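Local coordinates for 2L protein (Yaba-like disease virus, PDB 3IT8) that probably binds and neutralises the host cytokine tumour necrosis factor, using a fold related to MHC class I, at residues D23-Q28 with L165-Y170; Y35-R40 with F68-M73; F51-S56 with N62-N67; K125-M130 with K149-Y154. One frame throughout, in Å; residues are numbered along the deposited sequence.

Interaction 1 (D23-Q28 with L165-Y170); sequences DHYNDQ and LAILDY
Tyr25 and Tyr170 mark the nearest approach of the two backbones, their CA atoms 7.1 Å apart, where strand 23-25 passes the helical segment 165-170 at 67° with the short axes 10.3 Å from each other. Tyr25 lays its ring against the helix. With CG anti to the backbone N (chi1 176°) the ring is carried toward the helix, and CD1 lies 3.5 Å from Tyr170 CB, while the backbone carbon of Tyr170 sits over one ring face. Farther along the same ring, Tyr25 CE1 meets Ile167 CG1 at 4.1 Å. A tyrosine suits this place because its flat ring can lie against a helix backbone. This is sheet-to-helix packing of an MHC class I-like platform, in which helix 148-174 lies across an eight-stranded antiparallel sheet. Two residues back on the same face of the strand, Asp23 and Tyr170 approach from opposite directions, the carboxylate plane turned 41° from the ring. Tyr170 OH donates to Asp23 OD2 at 2.7 Å, although the position of OD2 is less certain because it lies too close to another atom of the model. Tyr5 and Thr59 also hydrogen-bond to the same hydroxyl, which suits a phenol whose polar end is buried. Beyond Tyr25 the chain reverses in a type II' turn, Gln28 N bonding to Tyr25 O at 2.8 Å. On the helix, Leu165 and Leu168 pack on chains of another protein in the assembly.

Interaction 2 (Y35-R40 with F68-M73); sequences YNHETR and FWYSLM
Tyr35 and Tyr70 stack face to face, their ring centroids 3.8 Å apart and their planes only 11° from parallel. Tyr35 belongs to strand 28-36 of the MHC-like platform and Tyr70 to helix 61-82, so the stack fastens the helix to the sheet below it. The two side chains cross at about a right angle. Tyr70 CE2 lies over the centre of the Tyr35 ring, 3.5 Å from Tyr35 CE1, whereas Tyr35 CD1 sits nearer the rim of the Tyr70 ring. Tyr35 CB adds a CH-pi contact over the Tyr70 face, 4.1 Å from the centroid. Each residue holds CG anti to its own main-chain nitrogen (chi1 -174° for Tyr35), which sends both rings into the gap between strand and helix. Tyrosine suits both positions: the broad ring faces stack, and the buried hydroxyl of Tyr70 still finds a polar partner in Tyr17 O. Outside the stack, Tyr35 CD2 lies over one face of the His37 imidazole, and His37 CE1 comes to 4.3 Å from Tyr70 OH. Asp18 OD1 bonds His37 NE2, which helps to set the turn of this ring. The chain then bends away from the strand in an Asx motif: Thr39 N points at Asn36 OD1 over 2.6 Å in a nearly straight bond (170°), approaching from above the plane of the amide carbonyl.

Interaction 3 (F51-S56 with N62-N67); sequences FNISRS and NDYNFN. With NAG (2-acetamido-2-deoxy-beta-D-glucopyranose), chain N.
Tyr64, near the start of the segment that leads into helix 61-82, carries this contact by reaching back to Ile53 and Phe51. The segments keep their backbones well apart, the nearest CA pair being Ile53 and Asp63 at 10.0 Å. From Asn62 through the poorly ordered Asp63 to Asn65 the model has left-handed phi/psi values, which asparagine accommodates more readily than Tyr64 does; at 2.8 Å resolution this conformation is best read cautiously. Tyr64 turns its CG beside the backbone N (chi1 -53°), and the long ring spans the gap. Its OH lies 4.0 Å from Ile53 CD1 and 4.1 Å from Phe51 CE2, apolar neighbours beside a hydroxyl that hydrogen-bonds to Thr31 OG1 and probably to Asp23 OD2. A tyrosine fits such a site, apolar along the ring and polar at the end. The loop it meets joins strand 41-47 to this helix of the MHC-like platform; Phe51 there stacks on Tyr170 of helix 148-174. On the loop, Asn52-Ile53-Ser54 forms an N-glycosylation sequon, with Asn52 ND2 covalently joined to C1 of an N-acetylglucosamine. Arg55 CG packs 3.5 Å from C8 of that sugar, in a short 3-10 turn closed by Arg55 N to Asn52 O at 2.8 Å.

Interaction 4 (K125-M130 with K149-Y154); sequences KRFTKM and KDVKAY
Phe127 turns the edge of its ring, not a face, to Val151. The methyl carbon CG1 of Val151 lies near the ring plane, 4.3 Å from Phe127 CE1. Val151 points its side chain at the strand, whereas Phe127 starts off to one side and brings only the end of its ring toward the helix, with CG lying near the backbone N (chi1 -80°). A phenylalanine suits this place because its length bridges the gap, and a branched valine offers a compact methyl surface with little reach of its own. The pair joins strand 126-129, at one border of the eight-stranded sheet, to helix 148-174, one of the two helices laid across the platform in an MHC class I-like fold. Tyr120 of the neighbouring strand meets the Phe127 ring edge to face, and Leu72 of helix 61-82 packs on Val151. Closer to solvent, the Lys152 chain passes across the backbone of Lys125 where the two segments approach most nearly, the CA atoms of Lys125 and Lys152 being 7.0 Å apart. Lys152 is extended beyond CG, and its CE passes 3.9 Å from Lys125 O and 4.3 Å from Lys125 CB. Such a long aliphatic side chain lets its apolar stem lie against the backbone of Lys125. The two ammonium nitrogens, Lys125 NZ and Lys152 NZ, stay 6.5 Å apart; Lys125 NZ hydrogen-bonds to a polar side chain of another protein in the assembly.

In the fold
From the N terminus, residues 23-28 open the widest loop, which interaction 1 closes only at 165-170. Inside it, 35-40 opens interaction 2, and the short loop of interaction 3, from 51-56 to 62-67, closes before 68-73 completes interaction 2. Interaction 4 follows in series, from 125-130 to 149-154, still within the span of interaction 1, and none cross. Helix 61-82 serves interactions 2 and 3, helix 148-174 interactions 1 and 4. Interactions 1, 2 and 4 tie these helices to one sheet, whereas interaction 3 ties helix 61-82 to the loop before it. The helices also touch each other directly, with Phe68 and Trp69 packing on Tyr154.

Interaction 1 (D23-Q28 with L165-Y170)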
# COMPACT_ATOMS: atom_id res chain seq x y z
N ASP D 23 -18.10 -28.14 27.14
CA ASP D 23 -17.49 -27.62 25.92
C ASP D 23 -18.18 -28.38 24.78
O ASP D 23 -18.02 -29.60 24.64
CB ASP D 23 -16.00 -27.93 25.92
CG ASP D 23 -15.29 -27.32 24.73
OD1 ASP D 23 -15.91 -27.19 23.66
OD2 ASP D 23 -14.09 -26.98 24.85
N HIS D 24 -18.95 -27.68 23.96
CA HIS D 24 -19.65 -28.32 22.84
C HIS D 24 -19.26 -27.77 21.48
O HIS D 24 -19.33 -26.55 21.24
CB HIS D 24 -21.16 -28.16 22.99
CG HIS D 24 -21.77 -29.03 24.03
ND1 HIS D 24 -21.94 -30.39 23.86
CD2 HIS D 24 -22.28 -28.74 25.25
CE1 HIS D 24 -22.54 -30.89 24.92
NE2 HIS D 24 -22.76 -29.91 25.78
N TYR D 25 -18.83 -28.66 20.58
CA TYR D 25 -18.51 -28.28 19.20
C TYR D 25 -19.73 -28.79 18.43
O TYR D 25 -19.94 -30.01 18.35
CB TYR D 25 -17.26 -28.98 18.71
CG TYR D 25 -16.99 -28.66 17.28
CD1 TYR D 25 -16.60 -27.38 16.90
CD2 TYR D 25 -17.19 -29.62 16.28
CE1 TYR D 25 -16.42 -27.05 15.55
CE2 TYR D 25 -17.00 -29.30 14.94
CZ TYR D 25 -16.62 -28.01 14.58
OH TYR D 25 -16.45 -27.69 13.26
N ASN D 26 -20.54 -27.90 17.87
CA ASN D 26 -21.77 -28.31 17.20
C ASN D 26 -22.54 -28.99 18.32
O ASN D 26 -22.59 -28.45 19.43
CB ASN D 26 -21.51 -29.32 16.08
CG ASN D 26 -20.92 -28.68 14.85
OD1 ASN D 26 -20.89 -27.45 14.73
ND2 ASN D 26 -20.47 -29.50 13.91
N ASP D 27 -23.12 -30.15 18.07
CA ASP D 27 -23.85 -30.85 19.13
C ASP D 27 -22.97 -31.92 19.78
O ASP D 27 -23.48 -32.77 20.50
CB ASP D 27 -25.14 -31.48 18.59
CG ASP D 27 -24.91 -32.41 17.41
OD1 ASP D 27 -23.74 -32.63 17.00
OD2 ASP D 27 -25.92 -32.94 16.87
N GLN D 28 -21.66 -31.86 19.55
CA GLN D 28 -20.72 -32.84 20.09
C GLN D 28 -20.04 -32.43 21.41
O GLN D 28 -19.30 -31.45 21.46
CB GLN D 28 -19.61 -33.13 19.08
CG GLN D 28 -20.09 -33.54 17.73
CD GLN D 28 -20.90 -34.80 17.77
OE1 GLN D 28 -22.14 -34.75 17.70
NE2 GLN D 28 -20.22 -35.94 17.89
N LEU D 165 -10.81 -18.07 16.81
CA LEU D 165 -9.60 -18.73 16.38
C LEU D 165 -9.64 -20.21 16.77
O LEU D 165 -9.31 -21.10 15.99
CB LEU D 165 -8.38 -18.06 17.02
CG LEU D 165 -8.04 -16.66 16.51
CD1 LEU D 165 -6.91 -16.06 17.33
CD2 LEU D 165 -7.63 -16.74 15.04
N ALA D 166 -10.06 -20.47 18.01
CA ALA D 166 -10.14 -21.82 18.50
C ALA D 166 -11.09 -22.70 17.70
O ALA D 166 -10.74 -23.82 17.33
CB ALA D 166 -10.55 -21.80 19.96
N ILE D 167 -12.29 -22.19 17.41
CA ILE D 167 -13.28 -22.97 16.68
C ILE D 167 -12.69 -23.64 15.45
O ILE D 167 -13.12 -24.72 15.07
CB ILE D 167 -14.50 -22.11 16.26
CG1 ILE D 167 -15.63 -23.03 15.78
CG2 ILE D 167 -14.13 -21.18 15.12
CD1 ILE D 167 -16.92 -22.31 15.54
N LEU D 168 -11.70 -23.00 14.83
CA LEU D 168 -11.07 -23.56 13.64
C LEU D 168 -10.22 -24.79 13.95
O LEU D 168 -10.09 -25.69 13.12
CB LEU D 168 -10.24 -22.49 12.92
CG LEU D 168 -11.03 -21.30 12.35
CD1 LEU D 168 -10.09 -20.35 11.66
CD2 LEU D 168 -12.10 -21.77 11.38
N ASP D 169 -9.64 -24.85 15.14
CA ASP D 169 -8.85 -26.01 15.53
C ASP D 169 -9.78 -27.19 15.80
O ASP D 169 -9.45 -28.34 15.47
CB ASP D 169 -8.01 -25.71 16.77
CG ASP D 169 -6.87 -24.74 16.49
OD1 ASP D 169 -6.19 -24.91 15.45
OD2 ASP D 169 -6.64 -23.83 17.33
N TYR D 170 -10.93 -26.92 16.40
CA TYR D 170 -11.89 -27.98 16.68
C TYR D 170 -12.32 -28.59 15.36
O TYR D 170 -12.33 -29.82 15.20
CB TYR D 170 -13.12 -27.43 17.41
CG TYR D 170 -12.92 -27.12 18.88
CD1 TYR D 170 -12.15 -26.03 19.29
CD2 TYR D 170 -13.51 -27.90 19.87
CE1 TYR D 170 -12.00 -25.72 20.64
CE2 TYR D 170 -13.36 -27.60 21.22
CZ TYR D 170 -12.60 -26.50 21.59
OH TYR D 170 -12.47 -26.17 22.91

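Interaction 2 (Y35-R40 with F68-M73)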
# COMPACT_ATOMS: atom_id res chain seq x y z
N TYR D 35 -16.95 -29.63 39.71
CA TYR D 35 -16.27 -29.27 40.93
C TYR D 35 -16.27 -30.41 41.92
O TYR D 35 -17.33 -30.88 42.32
CB TYR D 35 -16.94 -28.05 41.55
CG TYR D 35 -16.21 -27.53 42.75
CD1 TYR D 35 -14.99 -26.89 42.60
CD2 TYR D 35 -16.73 -27.68 44.03
CE1 TYR D 35 -14.30 -26.40 43.71
CE2 TYR D 35 -16.05 -27.19 45.15
CZ TYR D 35 -14.84 -26.55 44.98
OH TYR D 35 -14.17 -26.06 46.08
N ASN D 36 -15.08 -30.87 42.31
CA ASN D 36 -14.91 -31.95 43.27
C ASN D 36 -14.94 -31.38 44.70
O ASN D 36 -14.02 -30.65 45.09
CB ASN D 36 -13.57 -32.62 43.02
CG ASN D 36 -13.33 -33.77 43.94
OD1 ASN D 36 -13.42 -33.62 45.15
ND2 ASN D 36 -13.02 -34.92 43.38
N HIS D 37 -15.97 -31.70 45.47
CA HIS D 37 -16.09 -31.17 46.83
C HIS D 37 -15.08 -31.67 47.84
O HIS D 37 -14.75 -30.98 48.81
CB HIS D 37 -17.49 -31.42 47.34
CG HIS D 37 -18.51 -30.55 46.70
ND1 HIS D 37 -18.68 -29.22 47.06
CD2 HIS D 37 -19.35 -30.77 45.67
CE1 HIS D 37 -19.59 -28.67 46.27
NE2 HIS D 37 -20.01 -29.59 45.42
N GLU D 38 -14.59 -32.88 47.62
CA GLU D 38 -13.58 -33.45 48.48
C GLU D 38 -12.28 -32.67 48.24
O GLU D 38 -11.74 -32.10 49.17
CB GLU D 38 -13.39 -34.92 48.12
CG GLU D 38 -12.84 -35.79 49.23
CD GLU D 38 -12.76 -37.26 48.83
OE1 GLU D 38 -11.97 -37.58 47.92
OE2 GLU D 38 -13.49 -38.08 49.42
N THR D 39 -11.83 -32.64 46.99
CA THR D 39 -10.60 -31.97 46.59
C THR D 39 -10.64 -30.45 46.57
O THR D 39 -9.63 -29.79 46.82
CB THR D 39 -10.17 -32.46 45.21
OG1 THR D 39 -9.88 -33.85 45.29
CG2 THR D 39 -8.96 -31.73 44.73
N ARG D 40 -11.81 -29.89 46.27
CA ARG D 40 -12.00 -28.44 46.21
C ARG D 40 -11.48 -27.78 44.93
O ARG D 40 -11.06 -26.63 44.94
CB ARG D 40 -11.35 -27.78 47.43
CG ARG D 40 -12.03 -28.15 48.71
CD ARG D 40 -13.51 -27.77 48.67
NE ARG D 40 -14.24 -28.25 49.84
CZ ARG D 40 -14.05 -27.83 51.09
NH1 ARG D 40 -13.14 -26.90 51.36
NH2 ARG D 40 -14.76 -28.35 52.08
N PHE D 68 -11.11 -20.77 38.49
CA PHE D 68 -11.33 -19.32 38.54
C PHE D 68 -12.81 -18.99 38.44
O PHE D 68 -13.37 -18.31 39.30
CB PHE D 68 -10.60 -18.62 37.41
CG PHE D 68 -11.03 -17.20 37.21
CD1 PHE D 68 -10.48 -16.18 37.96
CD2 PHE D 68 -12.03 -16.89 36.27
CE1 PHE D 68 -10.90 -14.86 37.81
CE2 PHE D 68 -12.47 -15.57 36.11
CZ PHE D 68 -11.89 -14.55 36.88
N TRP D 69 -13.46 -19.49 37.39
CA TRP D 69 -14.87 -19.22 37.18
C TRP D 69 -15.77 -19.81 38.26
O TRP D 69 -16.67 -19.14 38.78
CB TRP D 69 -15.30 -19.72 35.80
CG TRP D 69 -14.78 -18.87 34.69
CD1 TRP D 69 -13.90 -19.25 33.70
CD2 TRP D 69 -15.06 -17.48 34.46
NE1 TRP D 69 -13.62 -18.18 32.88
CE2 TRP D 69 -14.31 -17.08 33.32
CE3 TRP D 69 -15.87 -16.53 35.12
CZ2 TRP D 69 -14.36 -15.77 32.82
CZ3 TRP D 69 -15.91 -15.23 34.62
CH2 TRP D 69 -15.15 -14.86 33.48
N TYR D 70 -15.55 -21.06 38.61
CA TYR D 70 -16.38 -21.68 39.64
C TYR D 70 -16.42 -20.78 40.87
O TYR D 70 -17.48 -20.42 41.38
CB TYR D 70 -15.83 -23.04 40.04
CG TYR D 70 -16.53 -23.58 41.25
CD1 TYR D 70 -17.80 -24.16 41.14
CD2 TYR D 70 -15.97 -23.45 42.52
CE1 TYR D 70 -18.49 -24.58 42.26
CE2 TYR D 70 -16.65 -23.86 43.65
CZ TYR D 70 -17.92 -24.42 43.51
OH TYR D 70 -18.63 -24.83 44.62
N SER D 71 -15.24 -20.44 41.35
CA SER D 71 -15.12 -19.61 42.53
C SER D 71 -15.79 -18.24 42.39
O SER D 71 -16.57 -17.83 43.24
CB SER D 71 -13.65 -19.44 42.88
OG SER D 71 -13.51 -18.51 43.93
N LEU D 72 -15.47 -17.53 41.31
CA LEU D 72 -16.03 -16.21 41.10
C LEU D 72 -17.52 -16.26 40.86
O LEU D 72 -18.23 -15.33 41.20
CB LEU D 72 -15.33 -15.53 39.92
CG LEU D 72 -15.82 -14.12 39.63
CD1 LEU D 72 -15.77 -13.25 40.88
CD2 LEU D 72 -14.98 -13.54 38.52
N MET D 73 -18.01 -17.33 40.26
CA MET D 73 -19.44 -17.46 40.01
C MET D 73 -20.15 -17.82 41.30
O MET D 73 -21.27 -17.39 41.55
CB MET D 73 -19.71 -18.52 38.96
CG MET D 73 -19.21 -18.12 37.61
SD MET D 73 -19.70 -19.26 36.34
CE MET D 73 -21.48 -19.05 36.44

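Interaction 3 (F51-S56 with N62-N67)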
# COMPACT_ATOMS: atom_id res chain seq x y z
N PHE D 51 -10.48 -35.01 20.18
CA PHE D 51 -9.95 -33.70 20.50
C PHE D 51 -8.63 -33.73 21.26
O PHE D 51 -8.59 -34.07 22.44
CB PHE D 51 -10.99 -32.92 21.31
CG PHE D 51 -10.63 -31.48 21.53
CD1 PHE D 51 -10.64 -30.57 20.48
CD2 PHE D 51 -10.30 -31.02 22.81
CE1 PHE D 51 -10.32 -29.23 20.68
CE2 PHE D 51 -9.99 -29.67 23.03
CZ PHE D 51 -10.00 -28.78 21.96
N ASN D 52 -7.53 -33.38 20.59
CA ASN D 52 -6.23 -33.33 21.25
C ASN D 52 -6.08 -31.86 21.67
O ASN D 52 -5.76 -30.99 20.86
CB ASN D 52 -5.10 -33.73 20.28
CG ASN D 52 -3.70 -33.44 20.83
OD1 ASN D 52 -3.36 -32.28 21.04
ND2 ASN D 52 -2.92 -34.48 21.11
N ILE D 53 -6.34 -31.58 22.95
CA ILE D 53 -6.28 -30.21 23.44
C ILE D 53 -4.96 -29.49 23.19
O ILE D 53 -4.89 -28.27 23.25
CB ILE D 53 -6.61 -30.14 24.94
CG1 ILE D 53 -7.14 -28.75 25.30
CG2 ILE D 53 -5.37 -30.45 25.76
CD1 ILE D 53 -7.95 -28.71 26.57
N SER D 54 -3.91 -30.26 22.91
CA SER D 54 -2.60 -29.66 22.64
C SER D 54 -2.56 -29.05 21.26
O SER D 54 -1.73 -28.22 20.97
CB SER D 54 -1.50 -30.72 22.74
OG SER D 54 -1.40 -31.21 24.06
N ARG D 55 -3.47 -29.48 20.39
CA ARG D 55 -3.52 -28.95 19.05
C ARG D 55 -4.49 -27.78 18.96
O ARG D 55 -4.79 -27.31 17.86
CB ARG D 55 -3.92 -30.05 18.06
CG ARG D 55 -2.80 -31.03 17.74
CD ARG D 55 -2.92 -31.58 16.33
NE ARG D 55 -3.97 -32.60 16.21
CZ ARG D 55 -4.60 -32.88 15.07
NH1 ARG D 55 -4.30 -32.23 13.96
NH2 ARG D 55 -5.53 -33.83 15.04
N SER D 56 -4.98 -27.31 20.11
CA SER D 56 -5.92 -26.19 20.14
C SER D 56 -5.42 -25.10 21.07
O SER D 56 -5.98 -24.86 22.14
CB SER D 56 -7.31 -26.65 20.57
OG SER D 56 -8.22 -25.58 20.47
N ASN D 62 -5.65 -24.29 32.07
CA ASN D 62 -6.12 -24.52 33.44
C ASN D 62 -7.52 -25.09 33.37
O ASN D 62 -8.42 -24.63 34.08
CB ASN D 62 -6.20 -23.21 34.22
CG ASN D 62 -4.98 -22.36 34.06
OD1 ASN D 62 -4.06 -22.72 33.33
ND2 ASN D 62 -4.95 -21.23 34.74
N ASP D 63 -7.71 -26.10 32.53
CA ASP D 63 -9.01 -26.71 32.37
C ASP D 63 -10.03 -25.59 32.23
O ASP D 63 -10.91 -25.44 33.07
CB ASP D 63 -9.35 -27.58 33.57
CG ASP D 63 -8.33 -28.68 33.78
OD1 ASP D 63 -8.09 -29.45 32.83
OD2 ASP D 63 -7.76 -28.75 34.89
N TYR D 64 -9.86 -24.80 31.17
CA TYR D 64 -10.78 -23.70 30.86
C TYR D 64 -10.96 -22.70 31.99
O TYR D 64 -12.06 -22.15 32.15
CB TYR D 64 -12.15 -24.26 30.46
CG TYR D 64 -12.10 -25.31 29.37
CD1 TYR D 64 -11.54 -26.56 29.59
CD2 TYR D 64 -12.61 -25.03 28.09
CE1 TYR D 64 -11.47 -27.51 28.59
CE2 TYR D 64 -12.55 -25.97 27.08
CZ TYR D 64 -11.98 -27.21 27.33
OH TYR D 64 -11.93 -28.16 26.33
N ASN D 65 -9.90 -22.45 32.75
CA ASN D 65 -9.97 -21.53 33.88
C ASN D 65 -11.16 -21.89 34.76
O ASN D 65 -11.81 -21.00 35.31
CB ASN D 65 -10.14 -20.10 33.38
CG ASN D 65 -8.98 -19.64 32.53
OD1 ASN D 65 -9.18 -19.17 31.42
ND2 ASN D 65 -7.77 -19.76 33.05
N PHE D 66 -11.44 -23.19 34.90
CA PHE D 66 -12.58 -23.64 35.70
C PHE D 66 -12.56 -23.20 37.17
O PHE D 66 -13.55 -22.65 37.66
CB PHE D 66 -12.71 -25.15 35.67
CG PHE D 66 -13.92 -25.65 36.38
CD1 PHE D 66 -15.15 -25.65 35.75
CD2 PHE D 66 -13.85 -26.05 37.70
CE1 PHE D 66 -16.31 -26.05 36.44
CE2 PHE D 66 -15.00 -26.45 38.39
CZ PHE D 66 -16.22 -26.45 37.76
N ASN D 67 -11.46 -23.44 37.87
CA ASN D 67 -11.39 -23.06 39.27
C ASN D 67 -11.68 -21.58 39.39
O ASN D 67 -12.42 -21.17 40.27
CB ASN D 67 -10.02 -23.38 39.85
CG ASN D 67 -9.66 -24.84 39.72
OD1 ASN D 67 -10.53 -25.71 39.78
ND2 ASN D 67 -8.38 -25.13 39.54
C1 NAG N . -1.84 -34.90 20.22
C2 NAG N . -0.51 -34.12 20.55
C3 NAG N . 0.79 -34.86 20.14
C4 NAG N . 0.72 -36.36 20.39
C5 NAG N . -0.53 -36.84 19.69
C6 NAG N . -0.68 -38.35 19.64
C7 NAG N . 0.35 -32.57 18.91
C8 NAG N . 0.02 -33.07 17.51
N2 NAG N . -0.53 -32.84 19.88
O3 NAG N . 1.91 -34.31 20.83
O4 NAG N . 1.87 -37.00 19.85
O5 NAG N . -1.67 -36.32 20.38
O6 NAG N . -1.81 -38.70 18.86
O7 NAG N . 1.41 -31.96 19.10

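Interaction 4 (K125-M130 with K149-Y154)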
# COMPACT_ATOMS: atom_id res chain seq x y z
N LYS D 125 -16.45 -2.92 26.97
CA LYS D 125 -15.67 -3.63 27.99
C LYS D 125 -16.41 -3.62 29.34
O LYS D 125 -15.84 -3.29 30.37
CB LYS D 125 -14.28 -3.01 28.13
CG LYS D 125 -13.41 -3.19 26.90
CD LYS D 125 -12.19 -2.29 26.97
CE LYS D 125 -11.25 -2.51 25.79
NZ LYS D 125 -10.44 -3.77 25.91
N ARG D 126 -17.68 -3.99 29.31
CA ARG D 126 -18.51 -4.04 30.50
C ARG D 126 -19.78 -4.84 30.19
O ARG D 126 -20.05 -5.15 29.02
CB ARG D 126 -18.89 -2.62 30.91
CG ARG D 126 -19.86 -1.98 29.94
CD ARG D 126 -20.03 -0.51 30.20
NE ARG D 126 -21.05 0.07 29.33
CZ ARG D 126 -21.22 1.38 29.13
NH1 ARG D 126 -20.42 2.25 29.74
NH2 ARG D 126 -22.18 1.81 28.32
N PHE D 127 -20.55 -5.18 31.21
CA PHE D 127 -21.79 -5.92 31.00
C PHE D 127 -22.94 -4.96 30.75
O PHE D 127 -22.92 -3.81 31.19
CB PHE D 127 -22.13 -6.78 32.22
CG PHE D 127 -21.37 -8.07 32.28
CD1 PHE D 127 -20.17 -8.16 32.97
CD2 PHE D 127 -21.86 -9.21 31.63
CE1 PHE D 127 -19.46 -9.36 33.01
CE2 PHE D 127 -21.15 -10.40 31.67
CZ PHE D 127 -19.95 -10.48 32.36
N THR D 128 -23.96 -5.44 30.03
CA THR D 128 -25.13 -4.64 29.74
C THR D 128 -26.39 -5.46 29.96
O THR D 128 -26.43 -6.63 29.59
CB THR D 128 -25.15 -4.16 28.30
OG1 THR D 128 -23.89 -3.57 27.99
CG2 THR D 128 -26.25 -3.14 28.09
N LYS D 129 -27.40 -4.85 30.56
CA LYS D 129 -28.67 -5.52 30.83
C LYS D 129 -29.21 -6.22 29.59
O LYS D 129 -29.07 -5.73 28.47
CB LYS D 129 -29.69 -4.49 31.33
CG LYS D 129 -29.58 -3.16 30.61
CD LYS D 129 -30.93 -2.62 30.17
CE LYS D 129 -31.83 -2.26 31.35
NZ LYS D 129 -33.15 -1.68 30.90
N MET D 130 -29.81 -7.40 29.78
CA MET D 130 -30.40 -8.14 28.68
C MET D 130 -31.90 -8.04 28.78
O MET D 130 -32.62 -8.43 27.87
CB MET D 130 -30.00 -9.62 28.73
CG MET D 130 -28.56 -9.90 28.38
SD MET D 130 -28.28 -11.64 28.01
CE MET D 130 -27.90 -12.25 29.61
N LYS D 149 -10.34 -7.46 36.25
CA LYS D 149 -9.30 -7.53 35.24
C LYS D 149 -9.22 -8.91 34.63
O LYS D 149 -8.98 -9.06 33.43
CB LYS D 149 -7.94 -7.11 35.83
CG LYS D 149 -7.92 -5.68 36.39
CD LYS D 149 -8.54 -4.66 35.41
CE LYS D 149 -8.91 -3.35 36.11
NZ LYS D 149 -9.85 -2.52 35.30
N ASP D 150 -9.43 -9.93 35.46
CA ASP D 150 -9.38 -11.30 34.95
C ASP D 150 -10.60 -11.61 34.11
O ASP D 150 -10.51 -12.34 33.12
CB ASP D 150 -9.26 -12.29 36.10
CG ASP D 150 -7.88 -12.26 36.74
OD1 ASP D 150 -6.89 -12.35 36.00
OD2 ASP D 150 -7.80 -12.17 37.99
N VAL D 151 -11.75 -11.06 34.50
CA VAL D 151 -12.97 -11.28 33.75
C VAL D 151 -12.76 -10.73 32.36
O VAL D 151 -12.96 -11.43 31.37
CB VAL D 151 -14.17 -10.59 34.40
CG1 VAL D 151 -15.38 -10.71 33.50
CG2 VAL D 151 -14.46 -11.20 35.74
N LYS D 152 -12.31 -9.47 32.28
CA LYS D 152 -12.06 -8.83 30.99
C LYS D 152 -11.17 -9.69 30.12
O LYS D 152 -11.44 -9.91 28.94
CB LYS D 152 -11.37 -7.48 31.19
CG LYS D 152 -12.27 -6.32 31.48
CD LYS D 152 -11.43 -5.07 31.67
CE LYS D 152 -12.30 -3.85 31.89
NZ LYS D 152 -11.48 -2.66 32.22
N ALA D 153 -10.09 -10.17 30.70
CA ALA D 153 -9.14 -11.00 29.98
C ALA D 153 -9.66 -12.36 29.55
O ALA D 153 -9.55 -12.73 28.38
CB ALA D 153 -7.89 -11.16 30.83
N TYR D 154 -10.24 -13.12 30.48
CA TYR D 154 -10.75 -14.44 30.17
C TYR D 154 -12.00 -14.43 29.32
O TYR D 154 -12.06 -15.10 28.30
CB TYR D 154 -11.01 -15.23 31.45
CG TYR D 154 -9.76 -15.54 32.23
CD1 TYR D 154 -9.78 -15.67 33.62
CD2 TYR D 154 -8.54 -15.71 31.57
CE1 TYR D 154 -8.64 -15.96 34.33
CE2 TYR D 154 -7.40 -16.01 32.28
CZ TYR D 154 -7.45 -16.13 33.65
OH TYR D 154 -6.31 -16.43 34.34